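Local coordinates for protein Alpha/beta fold hydrolase (Pseudomonas aeruginosa, PDB 6I8W) that hydrolyses membrane phospholipids as a membrane phospholipase A and acts as a bacterial virulence factor, at residues T64-H69 with L131-N136; L157-N162 with A248-L253; G255-V260 with M281-H286; H69-D74 with P97-S102. One frame throughout, in Å; residues are numbered along the deposited sequence. Where two conformers were deposited one is given.

Following the chain, contact 1 closes the first loop, pairing strand 64-68 with strand 131-136. Contact 4 falls within that loop and shares His69 with contact 1; it joins the turns that follow strands 64-68 and 90-94. The other two come later and in series. Contact 2 pairs strand 154-160 with strand 250-255, extending the same sheet, since strands 131-136 and 154-160 are neighbours and Leu133 O lies 2.8 Å from Ala158 N. Contact 3 then closes a short loop between the turns after strands 250-255 and 276-281. At the C-terminal ends of the strands, Asn136, Asp161 and His286 bring contacts 1, 2 and 3 together.

Contact 1: residues T64-H69 with L131-N136; sequences TLLLIH and LHLAGN
Leu65 turns CG anti to its carbonyl carbon (chi1 -48°), which sends CD2 back toward strand 131-136 although CB leaves the sheet; it stops 3.5 Å from His132 CB. Leu67 repeats the torsion two residues on, so that Leu67 CD2 lies 3.8 Å from Ala134 CB. On the opposite face, Leu66 carries CG anti to the backbone N instead (chi1 175°), and its CD2 touches two leucines of the neighbouring strand. Leu131 CD2 meets Leu66 CD2 at 3.6 Å, its side chain arriving at a slant, whereas Leu133 runs alongside Leu66 with CD2 to CD2 at 3.9 Å.

Thr64 O does two things. It accepts the N-H of His132 at 2.8 Å (O to N) and lies in the plane of the imidazole, at its edge, 3.5 Å from His132 CD2. The ring's ND1 is bonded to Ser156 OG, which should hold its rotation; Tyr300 and Leu304 of helix 293-308 touch it, as does a bound carbon dioxide. On the Leu66 side, helix 112-125 covers Leu66, Ile68 and Leu131.

Five backbone hydrogen bonds run from His132 N to Asn136 N in strictly parallel register, and the strand axes approach to 4.6 Å at 16°. The last, Asn136 N to Ile68 O, is 3.0 Å. The side-chain ND2 of Asn136 donates to Ile160 O and His286 O. These are central strands of the alpha/beta hydrolase sheet, and strand 131-136 runs through Gly135 into a Gly-x-Ser-x-Gly sequence consistent with the nucleophile elbow of this fold.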
loop_
_atom_site.group_PDB
_atom_site.type_symbol
_atom_site.label_atom_id
_atom_site.label_comp_id
_atom_site.label_asym_id
_atom_site.label_seq_id
_atom_site.Cartn_x
_atom_site.Cartn_y
_atom_site.Cartn_z
ATOM N N THR A 64 -12.589 -1.327 -13.589
ATOM C CA THR A 64 -11.486 -0.709 -12.862
ATOM C C THR A 64 -11.222 -1.417 -11.550
ATOM O O THR A 64 -12.158 -1.722 -10.793
ATOM C CB THR A 64 -11.764 0.788 -12.576
ATOM O OG1 THR A 64 -11.801 1.506 -13.812
ATOM C CG2 THR A 64 -10.661 1.393 -11.688
ATOM N N LEU A 65 -9.950 -1.724 -11.314
ATOM C CA LEU A 65 -9.467 -2.161 -10.012
ATOM C C LEU A 65 -8.649 -1.033 -9.412
ATOM O O LEU A 65 -7.649 -0.626 -9.996
ATOM C CB LEU A 65 -8.580 -3.415 -10.099
ATOM C CG LEU A 65 -9.032 -4.627 -10.914
ATOM C CD1 LEU A 65 -7.937 -5.703 -10.885
ATOM C CD2 LEU A 65 -10.320 -5.176 -10.343
ATOM N N LEU A 66 -9.045 -0.554 -8.244
ATOM C CA LEU A 66 -8.293 0.507 -7.578
ATOM C C LEU A 66 -7.572 -0.071 -6.366
ATOM O O LEU A 66 -8.203 -0.600 -5.440
ATOM C CB LEU A 66 -9.232 1.653 -7.161
ATOM C CG LEU A 66 -8.608 2.778 -6.338
ATOM C CD1 LEU A 66 -7.453 3.421 -7.092
ATOM C CD2 LEU A 66 -9.677 3.829 -6.012
ATOM N N LEU A 67 -6.250 0.053 -6.366
ATOM C CA LEU A 67 -5.401 -0.597 -5.372
ATOM C C LEU A 67 -4.835 0.429 -4.406
ATOM O O LEU A 67 -4.270 1.443 -4.832
ATOM C CB LEU A 67 -4.252 -1.363 -6.061
ATOM C CG LEU A 67 -4.624 -2.263 -7.249
ATOM C CD1 LEU A 67 -3.371 -2.933 -7.843
ATOM C CD2 LEU A 67 -5.633 -3.327 -6.824
ATOM N N ILE A 68 -4.954 0.159 -3.108
ATOM C CA ILE A 68 -4.573 1.153 -2.097
ATOM C C ILE A 68 -3.523 0.580 -1.142
ATOM O O ILE A 68 -3.796 -0.353 -0.382
ATOM C CB ILE A 68 -5.801 1.619 -1.278
ATOM C CG1 ILE A 68 -6.969 1.987 -2.207
ATOM C CG2 ILE A 68 -5.427 2.788 -0.348
ATOM C CD1 ILE A 68 -8.255 2.340 -1.448
ATOM N N HIS A 69 -2.328 1.161 -1.172
ATOM C CA HIS A 69 -1.210 0.690 -0.358
ATOM C C HIS A 69 -1.401 0.986 1.144
ATOM O O HIS A 69 -2.308 1.733 1.547
ATOM C CB HIS A 69 0.073 1.356 -0.852
ATOM C CG HIS A 69 0.078 2.834 -0.618
ATOM N ND1 HIS A 69 0.328 3.380 0.626
ATOM C CD2 HIS A 69 -0.203 3.878 -1.436
ATOM C CE1 HIS A 69 0.234 4.698 0.557
ATOM N NE2 HIS A 69 -0.087 5.031 -0.685
ATOM N N LEU A 131 -16.232 0.626 -9.354
ATOM C CA LEU A 131 -14.906 0.027 -9.307
ATOM C C LEU A 131 -14.794 -1.083 -8.295
ATOM O O LEU A 131 -15.601 -1.173 -7.373
ATOM C CB LEU A 131 -13.839 1.098 -9.001
ATOM C CG LEU A 131 -13.997 2.124 -7.870
ATOM C CD1 LEU A 131 -14.302 1.531 -6.516
ATOM C CD2 LEU A 131 -12.741 2.978 -7.767
ATOM N N HIS A 132 -13.792 -1.937 -8.495
ATOM C CA HIS A 132 -13.386 -2.893 -7.483
ATOM C C HIS A 132 -12.305 -2.234 -6.652
ATOM O O HIS A 132 -11.439 -1.555 -7.194
ATOM C CB HIS A 132 -12.849 -4.173 -8.109
ATOM C CG HIS A 132 -13.809 -4.831 -9.045
ATOM N ND1 HIS A 132 -14.652 -5.846 -8.649
ATOM C CD2 HIS A 132 -14.082 -4.598 -10.351
ATOM C CE1 HIS A 132 -15.385 -6.234 -9.683
ATOM N NE2 HIS A 132 -15.058 -5.490 -10.726
ATOM N N LEU A 133 -12.358 -2.438 -5.343
ATOM C CA LEU A 133 -11.362 -1.889 -4.430
ATOM C C LEU A 133 -10.519 -3.000 -3.859
ATOM O O LEU A 133 -11.054 -4.046 -3.497
ATOM C CB LEU A 133 -12.039 -1.148 -3.265
ATOM C CG LEU A 133 -12.704 0.200 -3.469
ATOM C CD1 LEU A 133 -13.421 0.605 -2.174
ATOM C CD2 LEU A 133 -11.625 1.215 -3.842
ATOM N N ALA A 134 -9.217 -2.769 -3.739
ATOM C CA ALA A 134 -8.356 -3.652 -2.961
ATOM C C ALA A 134 -7.403 -2.805 -2.127
ATOM O O ALA A 134 -6.836 -1.844 -2.623
ATOM C CB ALA A 134 -7.568 -4.612 -3.860
ATOM N N GLY A 135 -7.237 -3.155 -0.861
ATOM C CA GLY A 135 -6.360 -2.389 -0.005
ATOM C C GLY A 135 -5.574 -3.265 0.937
ATOM O O GLY A 135 -6.098 -4.243 1.480
ATOM N N ASN A 136 -4.313 -2.902 1.145
ATOM C CA ASN A 136 -3.464 -3.600 2.095
ATOM C C ASN A 136 -3.255 -2.790 3.381
ATOM O O ASN A 136 -2.899 -1.608 3.333
ATOM C CB ASN A 136 -2.116 -3.918 1.444
ATOM C CG ASN A 136 -1.076 -4.426 2.436
ATOM O OD1 ASN A 136 -0.063 -3.772 2.669
ATOM N ND2 ASN A 136 -1.317 -5.602 3.010
#

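Contact 2: residues L157-N162 with A248-L253; sequences LALIDN and APTLLL
Leu157 and Thr250 run alongside each other in the same direction, with Leu157 CD2 3.8 Å from Thr250 CG2. They begin the closer-packed face of this strand pair. Leu159 completes it: its CG is anti to the carbonyl carbon (chi1 -62°), and CD1 touches two neighbours on the facing strand, 3.9 Å from Leu252 CD2 and 4.0 Å from Thr250 CG2. Leu252 runs alongside Leu159, while Thr250 passes it at a slant.

The other face is slightly looser between the two strands. Ala158 CB reaches Leu251 CB only at 4.2 Å, and Ile160 CG2 stands 4.0 Å from Leu253 CD2. Other parts of the fold fill in here: Tyr300 and Phe303 of helix 293-308 lie against Leu251, and Pro288 against Ile160 and Leu253. Neither face is open to solvent, for every residue that touches is buried.

Between the faces, five backbone bonds join the two segments in parallel register, the strand axes lying 14° apart. Leu159 N to Leu251 O is the straightest of the short ones, 2.7 Å at 175°. At the far end Asp161 N donates to Leu253 O.

The hydroxyl of Thr250 turns back along its own segment to Ala248 O, 3.1 Å from OG1, coming from above the carbonyl plane. Cohesion across the pair therefore rests on main-chain hydrogen bonds and hydrocarbon contact, with no side-chain hydrogen bond between the two segments; the carboxylate of Asp161 goes on to Gly255 N, just past them.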
loop_
_atom_site.group_PDB
_atom_site.type_symbol
_atom_site.label_atom_id
_atom_site.label_comp_id
_atom_site.label_asym_id
_atom_site.label_seq_id
_atom_site.Cartn_x
_atom_site.Cartn_y
_atom_site.Cartn_z
ATOM N N LEU A 157 -14.739 -5.760 -2.900
ATOM C CA LEU A 157 -13.769 -5.258 -1.942
ATOM C C LEU A 157 -12.821 -6.382 -1.565
ATOM O O LEU A 157 -13.255 -7.486 -1.252
ATOM C CB LEU A 157 -14.479 -4.723 -0.705
ATOM C CG LEU A 157 -13.603 -4.359 0.495
ATOM C CD1 LEU A 157 -12.709 -3.158 0.156
ATOM C CD2 LEU A 157 -14.495 -4.063 1.704
ATOM N N ALA A 158 -11.527 -6.110 -1.614
ATOM C CA ALA A 158 -10.538 -7.080 -1.177
ATOM C C ALA A 158 -9.730 -6.437 -0.066
ATOM O O ALA A 158 -9.093 -5.391 -0.255
ATOM C CB ALA A 158 -9.626 -7.531 -2.344
ATOM N N LEU A 159 -9.779 -7.068 1.093
ATOM C CA LEU A 159 -9.066 -6.590 2.262
ATOM C C LEU A 159 -7.876 -7.502 2.439
ATOM O O LEU A 159 -8.023 -8.663 2.795
ATOM C CB LEU A 159 -9.976 -6.590 3.499
ATOM C CG LEU A 159 -11.182 -5.660 3.374
ATOM C CD1 LEU A 159 -12.117 -5.773 4.597
ATOM C CD2 LEU A 159 -10.695 -4.213 3.199
ATOM N N ILE A 160 -6.696 -6.980 2.143
ATOM C CA ILE A 160 -5.496 -7.787 2.189
ATOM C C ILE A 160 -4.723 -7.431 3.452
ATOM O O ILE A 160 -4.020 -6.418 3.481
ATOM C CB ILE A 160 -4.642 -7.563 0.916
ATOM C CG1 ILE A 160 -5.482 -7.933 -0.327
ATOM C CG2 ILE A 160 -3.330 -8.377 0.974
ATOM C CD1 ILE A 160 -4.819 -7.618 -1.666
ATOM N N ASP A 161 -4.873 -8.250 4.492
ATOM C CA ASP A 161 -4.243 -7.955 5.779
ATOM C C ASP A 161 -4.565 -6.523 6.216
ATOM O O ASP A 161 -3.664 -5.741 6.502
ATOM C CB ASP A 161 -2.718 -8.152 5.695
ATOM C CG ASP A 161 -2.335 -9.552 5.225
ATOM O OD1 ASP A 161 -2.627 -9.877 4.049
ATOM O OD2 ASP A 161 -1.739 -10.326 6.014
ATOM N N ASN A 162 -5.847 -6.181 6.249
ATOM C CA ASN A 162 -6.271 -4.816 6.563
ATOM C C ASN A 162 -6.181 -4.489 8.047
ATOM O O ASN A 162 -6.355 -5.369 8.879
ATOM C CB ASN A 162 -7.711 -4.598 6.110
ATOM C CG ASN A 162 -8.682 -5.511 6.832
ATOM O OD1 ASN A 162 -8.712 -6.720 6.595
ATOM N ND2 ASN A 162 -9.493 -4.938 7.707
ATOM N N ALA A 248 -21.009 -4.914 -0.922
ATOM C CA ALA A 248 -20.176 -5.570 -1.921
ATOM C C ALA A 248 -19.661 -6.925 -1.442
ATOM O O ALA A 248 -19.448 -7.110 -0.250
ATOM C CB ALA A 248 -19.002 -4.650 -2.293
ATOM N N PRO A 249 -19.457 -7.875 -2.375
ATOM C CA PRO A 249 -18.705 -9.082 -2.015
ATOM C C PRO A 249 -17.332 -8.672 -1.495
ATOM O O PRO A 249 -16.686 -7.813 -2.104
ATOM C CB PRO A 249 -18.560 -9.853 -3.341
ATOM C CG PRO A 249 -19.484 -9.203 -4.291
ATOM C CD PRO A 249 -19.692 -7.785 -3.825
ATOM N N THR A 250 -16.890 -9.283 -0.408
ATOM C CA THR A 250 -15.673 -8.853 0.256
ATOM C C THR A 250 -14.721 -10.030 0.444
ATOM O O THR A 250 -15.059 -11.027 1.084
ATOM C CB THR A 250 -15.988 -8.214 1.631
ATOM O OG1 THR A 250 -16.814 -7.062 1.435
ATOM C CG2 THR A 250 -14.708 -7.794 2.348
ATOM N N LEU A 251 -13.532 -9.904 -0.131
ATOM C CA LEU A 251 -12.496 -10.904 0.033
ATOM C C LEU A 251 -11.641 -10.546 1.241
ATOM O O LEU A 251 -11.141 -9.425 1.338
ATOM C CB LEU A 251 -11.626 -11.000 -1.221
ATOM C CG LEU A 251 -10.397 -11.914 -1.106
ATOM C CD1 LEU A 251 -10.810 -13.368 -0.830
ATOM C CD2 LEU A 251 -9.542 -11.829 -2.404
ATOM N N LEU A 252 -11.497 -11.496 2.159
ATOM C CA LEU A 252 -10.571 -11.375 3.282
ATOM C C LEU A 252 -9.362 -12.233 2.966
ATOM O O LEU A 252 -9.478 -13.457 2.927
ATOM C CB LEU A 252 -11.232 -11.837 4.599
ATOM C CG LEU A 252 -12.579 -11.192 4.895
ATOM C CD1 LEU A 252 -13.190 -11.727 6.194
ATOM C CD2 LEU A 252 -12.416 -9.658 4.943
ATOM N N LEU A 253 -8.212 -11.612 2.715
ATOM C CA LEU A 253 -7.020 -12.393 2.367
ATOM C C LEU A 253 -5.879 -12.068 3.326
ATOM O O LEU A 253 -5.573 -10.890 3.550
ATOM C CB LEU A 253 -6.597 -12.128 0.910
ATOM C CG LEU A 253 -5.443 -12.968 0.337
ATOM C CD1 LEU A 253 -5.588 -13.222 -1.173
ATOM C CD2 LEU A 253 -4.077 -12.301 0.636
#

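Contact 3: residues G255-V260 with M281-H286; sequences GDRDRV and MENCGH
Asp258 faces His286 with a carboxylate whose OD1 is gripped by two backbone N-H groups: Val260 N at 2.8 Å, which makes an Asx turn, and Leu261 N. The other oxygen, Asp258 OD2, takes the N-H of His286 ND1 at 2.7 Å. That bond is nearly straight (171°) and lies in the imidazole plane, but the donor meets the syn side 27° out of the carboxylate plane, and ring and carboxylate planes are 56° apart. CG of Asp258 is anti to its backbone N, which carries the oxygens over to the ring edge. Val260 covers one face of the same ring, its CB 3.6 Å from the centroid and almost on the normal.

On its far side, His286 NE2 is bonded to Ser137 OG. The Ser137-His286-Asp258 chain has the charge-relay geometry of the Ser-His-Asp triad of alpha/beta hydrolases, probably the active site here, and a myristic acid touches His286.

The loops are held at their bases too. Gly255 to Asp258 forms a type I turn, and Gly255, having no side chain, lets Gly285 O come to 3.3 Å from Gly255 CA. The carboxylate of Asp256 spans the backbone of the facing loop, accepting Cys284 N on OD1 at 3.0 Å and Asn283 N on OD2 at 3.0 Å. Further out, where Arg257 is exposed to solvent, Arg257 NH1 donates to Asn283 OD1 at 2.9 Å, guanidinium and amide nearly coplanar.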
loop_
_atom_site.group_PDB
_atom_site.type_symbol
_atom_site.label_atom_id
_atom_site.label_comp_id
_atom_site.label_asym_id
_atom_site.label_seq_id
_atom_site.Cartn_x
_atom_site.Cartn_y
_atom_site.Cartn_z
ATOM N N GLY A 255 -1.810 -13.301 4.994
ATOM C CA GLY A 255 -0.648 -14.160 5.163
ATOM C C GLY A 255 -0.743 -14.747 6.558
ATOM O O GLY A 255 -0.894 -13.997 7.515
ATOM N N ASP A 256 -0.660 -16.070 6.693
ATOM C CA ASP A 256 -0.906 -16.693 7.991
ATOM C C ASP A 256 0.080 -16.218 9.066
ATOM O O ASP A 256 -0.283 -16.126 10.239
ATOM C CB ASP A 256 -0.865 -18.231 7.884
ATOM C CG ASP A 256 0.499 -18.771 7.433
ATOM O OD1 ASP A 256 1.329 -17.991 6.918
ATOM O OD2 ASP A 256 0.735 -19.998 7.562
ATOM N N ARG A 257 1.298 -15.860 8.669
ATOM C CA ARG A 257 2.323 -15.490 9.655
ATOM C C ARG A 257 2.547 -13.974 9.736
ATOM O O ARG A 257 3.612 -13.515 10.163
ATOM C CB ARG A 257 3.634 -16.203 9.326
ATOM C CG ARG A 257 3.508 -17.737 9.368
ATOM C CD ARG A 257 4.844 -18.422 9.137
ATOM N NE ARG A 257 5.793 -18.161 10.220
ATOM C CZ ARG A 257 7.063 -18.552 10.203
ATOM N NH1 ARG A 257 7.534 -19.220 9.155
ATOM N NH2 ARG A 257 7.862 -18.283 11.227
ATOM N N ASP A 258 1.533 -13.215 9.323
ATOM C CA ASP A 258 1.515 -11.752 9.439
ATOM C C ASP A 258 1.829 -11.360 10.884
ATOM O O ASP A 258 1.103 -11.729 11.799
ATOM C CB ASP A 258 0.144 -11.209 9.008
ATOM C CG ASP A 258 0.100 -9.687 8.910
ATOM O OD1 ASP A 258 0.916 -8.992 9.560
ATOM O OD2 ASP A 258 -0.780 -9.179 8.178
ATOM N N ARG A 259 2.922 -10.630 11.083
ATOM C CA ARG A 259 3.322 -10.218 12.429
ATOM C C ARG A 259 2.801 -8.822 12.756
ATOM O O ARG A 259 2.785 -8.404 13.928
ATOM C CB ARG A 259 4.845 -10.262 12.571
ATOM C CG ARG A 259 5.419 -11.671 12.633
ATOM C CD ARG A 259 6.868 -11.717 12.161
ATOM N NE ARG A 259 7.793 -10.955 12.999
ATOM C CZ ARG A 259 9.107 -10.927 12.803
ATOM N NH1 ARG A 259 9.628 -11.622 11.801
ATOM N NH2 ARG A 259 9.903 -10.214 13.599
ATOM N N VAL A 260 2.368 -8.103 11.724
ATOM C CA VAL A 260 1.908 -6.726 11.882
ATOM C C VAL A 260 0.448 -6.665 12.332
ATOM O O VAL A 260 0.100 -5.954 13.263
ATOM C CB VAL A 260 2.066 -5.953 10.554
ATOM C CG1 VAL A 260 1.778 -4.466 10.756
ATOM C CG2 VAL A 260 3.457 -6.162 9.989
ATOM N N MET A 281 -3.136 -17.492 3.018
ATOM C CA MET A 281 -1.959 -18.042 2.361
ATOM C C MET A 281 -0.947 -18.537 3.385
ATOM O O MET A 281 -0.703 -17.873 4.390
ATOM C CB MET A 281 -1.338 -16.995 1.431
ATOM C CG MET A 281 -2.222 -16.756 0.191
ATOM S SD MET A 281 -1.743 -15.328 -0.806
ATOM C CE MET A 281 -0.060 -15.756 -1.195
ATOM N N GLU A 282 -0.390 -19.719 3.135
ATOM C CA GLU A 282 0.476 -20.394 4.099
ATOM C C GLU A 282 1.920 -19.890 4.041
ATOM O O GLU A 282 2.446 -19.621 2.961
ATOM C CB GLU A 282 0.468 -21.908 3.857
ATOM C CG GLU A 282 1.094 -22.716 4.994
ATOM C CD GLU A 282 2.532 -23.092 4.700
ATOM O OE1 GLU A 282 2.931 -23.034 3.515
ATOM O OE2 GLU A 282 3.267 -23.449 5.644
ATOM N N ASN A 283 2.548 -19.778 5.208
ATOM C CA ASN A 283 3.936 -19.333 5.342
ATOM C C ASN A 283 4.183 -18.014 4.626
ATOM O O ASN A 283 5.180 -17.858 3.908
ATOM C CB ASN A 283 4.914 -20.397 4.813
ATOM C CG ASN A 283 6.309 -20.259 5.423
ATOM O OD1 ASN A 283 6.454 -19.923 6.596
ATOM N ND2 ASN A 283 7.335 -20.483 4.613
ATOM N N CYS A 284 3.278 -17.068 4.850
ATOM C CA CYS A 284 3.330 -15.775 4.201
ATOM C C CYS A 284 3.141 -14.661 5.219
ATOM O O CYS A 284 2.487 -14.844 6.253
ATOM C CB CYS A 284 2.259 -15.682 3.112
ATOM S SG CYS A 284 2.416 -14.233 2.082
ATOM N N GLY A 285 3.730 -13.506 4.944
ATOM C CA GLY A 285 3.680 -12.413 5.908
ATOM C C GLY A 285 2.588 -11.404 5.618
ATOM O O GLY A 285 1.555 -11.716 5.013
ATOM N N HIS A 286 2.854 -10.173 6.040
ATOM C CA HIS A 286 1.910 -9.064 6.017
ATOM C C HIS A 286 1.573 -8.498 4.635
ATOM O O HIS A 286 0.554 -7.823 4.467
ATOM C CB HIS A 286 2.493 -7.941 6.889
ATOM C CG HIS A 286 1.621 -6.732 7.008
ATOM N ND1 HIS A 286 0.311 -6.796 7.430
ATOM C CD2 HIS A 286 1.893 -5.416 6.823
ATOM C CE1 HIS A 286 -0.202 -5.577 7.457
ATOM N NE2 HIS A 286 0.738 -4.724 7.087
HETATM O O HOH W 1 4.754 -10.005 8.860
#

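Contact 4: residues H69-D74 with P97-S102; sequences HGFGAD and PGFGDS. With MYR (myristic acid), chain C.
The His-Gly turn after strand 64-68, a position where alpha/beta hydrolases commonly place part of the oxyanion hole, meets the loop after strand 90-94 through His69 and Phe99. The two rings make an offset edge-to-face pair, the edge of His69 toward the face of Phe99, centroids 5.7 Å apart and planes at 75°, with CE1 of His69 3.7 Å from Phe99 CB. The CG of His69 sits between the backbone N and the carbonyl carbon (chi1 66°), letting ND1 donate to Gly70 O at 2.8 Å and so fixing the ring; NE2 is bonded to Leu96 N.

Phe99 in turn makes an offset edge-to-face pair with Phe71, its edge toward the Phe71 face, centroids 6.0 Å apart, so the three rings form an aromatic cluster. Phe229 adds a further edge-to-face partner to Phe71. Gly70 to Ala73 is a type II turn whose Gly72 N comes within 3.3 Å of Phe99 CE1.

A water ties the loops where no direct polar bond does: it donates to Ala73 O and accepts from Gly100 N, each at 2.8 Å from the water oxygen. On the turn's other flank, Ala73 CB lies 3.9 Å from C3 of the bound myristic acid.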
loop_
_atom_site.group_PDB
_atom_site.type_symbol
_atom_site.label_atom_id
_atom_site.label_comp_id
_atom_site.label_asym_id
_atom_site.label_seq_id
_atom_site.Cartn_x
_atom_site.Cartn_y
_atom_site.Cartn_z
ATOM N N HIS A 69 -2.328 1.161 -1.172
ATOM C CA HIS A 69 -1.210 0.690 -0.358
ATOM C C HIS A 69 -1.401 0.986 1.144
ATOM O O HIS A 69 -2.308 1.733 1.547
ATOM C CB HIS A 69 0.073 1.356 -0.852
ATOM C CG HIS A 69 0.078 2.834 -0.618
ATOM N ND1 HIS A 69 0.328 3.380 0.626
ATOM C CD2 HIS A 69 -0.203 3.878 -1.436
ATOM C CE1 HIS A 69 0.234 4.698 0.557
ATOM N NE2 HIS A 69 -0.087 5.031 -0.685
ATOM N N GLY A 70 -0.503 0.448 1.967
ATOM C CA GLY A 70 -0.597 0.630 3.401
ATOM C C GLY A 70 0.336 1.696 3.950
ATOM O O GLY A 70 0.911 2.479 3.201
ATOM N N PHE A 71 0.465 1.726 5.272
ATOM C CA PHE A 71 1.237 2.748 5.962
ATOM C C PHE A 71 2.708 2.731 5.540
ATOM O O PHE A 71 3.336 1.681 5.514
ATOM C CB PHE A 71 1.138 2.562 7.480
ATOM C CG PHE A 71 2.029 3.492 8.253
ATOM C CD1 PHE A 71 1.642 4.801 8.497
ATOM C CD2 PHE A 71 3.272 3.070 8.703
ATOM C CE1 PHE A 71 2.465 5.671 9.199
ATOM C CE2 PHE A 71 4.109 3.927 9.393
ATOM C CZ PHE A 71 3.706 5.235 9.651
ATOM N N GLY A 72 3.238 3.895 5.190
ATOM C CA GLY A 72 4.644 4.013 4.858
ATOM C C GLY A 72 4.995 3.466 3.489
ATOM O O GLY A 72 6.140 3.597 3.057
ATOM N N ALA A 73 4.016 2.864 2.809
ATOM C CA ALA A 73 4.231 2.270 1.487
ATOM C C ALA A 73 3.843 3.236 0.362
ATOM O O ALA A 73 3.646 4.427 0.591
ATOM C CB ALA A 73 3.420 0.929 1.354
ATOM N N ASP A 74 3.730 2.721 -0.859
ATOM C CA ASP A 74 3.323 3.545 -1.995
ATOM C C ASP A 74 2.787 2.654 -3.114
ATOM O O ASP A 74 2.700 1.433 -2.963
ATOM C CB ASP A 74 4.478 4.431 -2.508
ATOM C CG ASP A 74 5.715 3.628 -2.940
ATOM O OD1 ASP A 74 5.579 2.571 -3.581
ATOM O OD2 ASP A 74 6.837 4.078 -2.661
ATOM N N PRO A 97 -2.292 10.698 -0.290
ATOM C CA PRO A 97 -1.751 11.907 0.324
ATOM C C PRO A 97 -1.007 11.554 1.610
ATOM O O PRO A 97 -1.486 10.701 2.378
ATOM C CB PRO A 97 -3.008 12.749 0.617
ATOM C CG PRO A 97 -3.966 12.331 -0.464
ATOM C CD PRO A 97 -3.707 10.858 -0.682
ATOM N N GLY A 98 0.155 12.173 1.809
ATOM C CA GLY A 98 1.039 11.843 2.914
ATOM C C GLY A 98 2.150 10.861 2.544
ATOM O O GLY A 98 3.140 10.752 3.271
ATOM N N PHE A 99 2.008 10.182 1.401
ATOM C CA PHE A 99 2.918 9.086 1.018
ATOM C C PHE A 99 3.379 9.155 -0.437
ATOM O O PHE A 99 2.814 9.895 -1.241
ATOM C CB PHE A 99 2.233 7.722 1.282
ATOM C CG PHE A 99 1.796 7.549 2.708
ATOM C CD1 PHE A 99 2.713 7.172 3.689
ATOM C CD2 PHE A 99 0.486 7.829 3.085
ATOM C CE1 PHE A 99 2.324 7.055 5.022
ATOM C CE2 PHE A 99 0.086 7.710 4.416
ATOM C CZ PHE A 99 1.007 7.321 5.386
ATOM N N GLY A 100 4.417 8.382 -0.765
ATOM C CA GLY A 100 4.889 8.267 -2.140
ATOM C C GLY A 100 5.213 9.607 -2.772
ATOM O O GLY A 100 5.886 10.433 -2.170
ATOM N N ASP A 101 4.707 9.845 -3.979
ATOM C CA ASP A 101 4.990 11.105 -4.661
ATOM C C ASP A 101 3.811 12.068 -4.594
ATOM O O ASP A 101 3.790 13.053 -5.313
ATOM C CB ASP A 101 5.356 10.856 -6.131
ATOM C CG ASP A 101 6.654 10.068 -6.295
ATOM O OD1 ASP A 101 7.623 10.329 -5.558
ATOM O OD2 ASP A 101 6.697 9.174 -7.161
ATOM N N SER A 102 2.822 11.771 -3.750
ATOM C CA SER A 102 1.660 12.650 -3.609
ATOM C C SER A 102 1.949 13.800 -2.639
ATOM O O SER A 102 2.922 13.751 -1.898
ATOM C CB SER A 102 0.438 11.848 -3.142
ATOM O OG SER A 102 -0.039 10.996 -4.179
HETATM C C1 MYR C . 3.258 -1.923 4.976
HETATM O O1 MYR C . 2.253 -2.051 4.239
HETATM O O2 MYR C . 3.164 -1.676 6.200
HETATM C C2 MYR C . 4.635 -2.160 4.385
HETATM C C3 MYR C . 4.519 -2.471 2.893
HETATM C C4 MYR C . 5.819 -3.043 2.335
HETATM C C5 MYR C . 6.937 -2.013 2.323
HETATM C C6 MYR C . 8.126 -2.555 1.540
HETATM C C7 MYR C . 8.426 -1.711 0.304
HETATM C C8 MYR C . 8.778 -2.598 -0.888
HETATM C C9 MYR C . 9.917 -2.017 -1.724
HETATM C C10 MYR C . 9.401 -1.495 -3.059
HETATM C C11 MYR C . 10.535 -1.210 -4.038
HETATM C C12 MYR C . 10.039 -0.335 -5.185
HETATM C C13 MYR C . 10.818 -0.619 -6.460
HETATM C C14 MYR C . 9.885 -0.634 -7.649
HETATM O O HOH W 2 5.510 6.439 0.917
#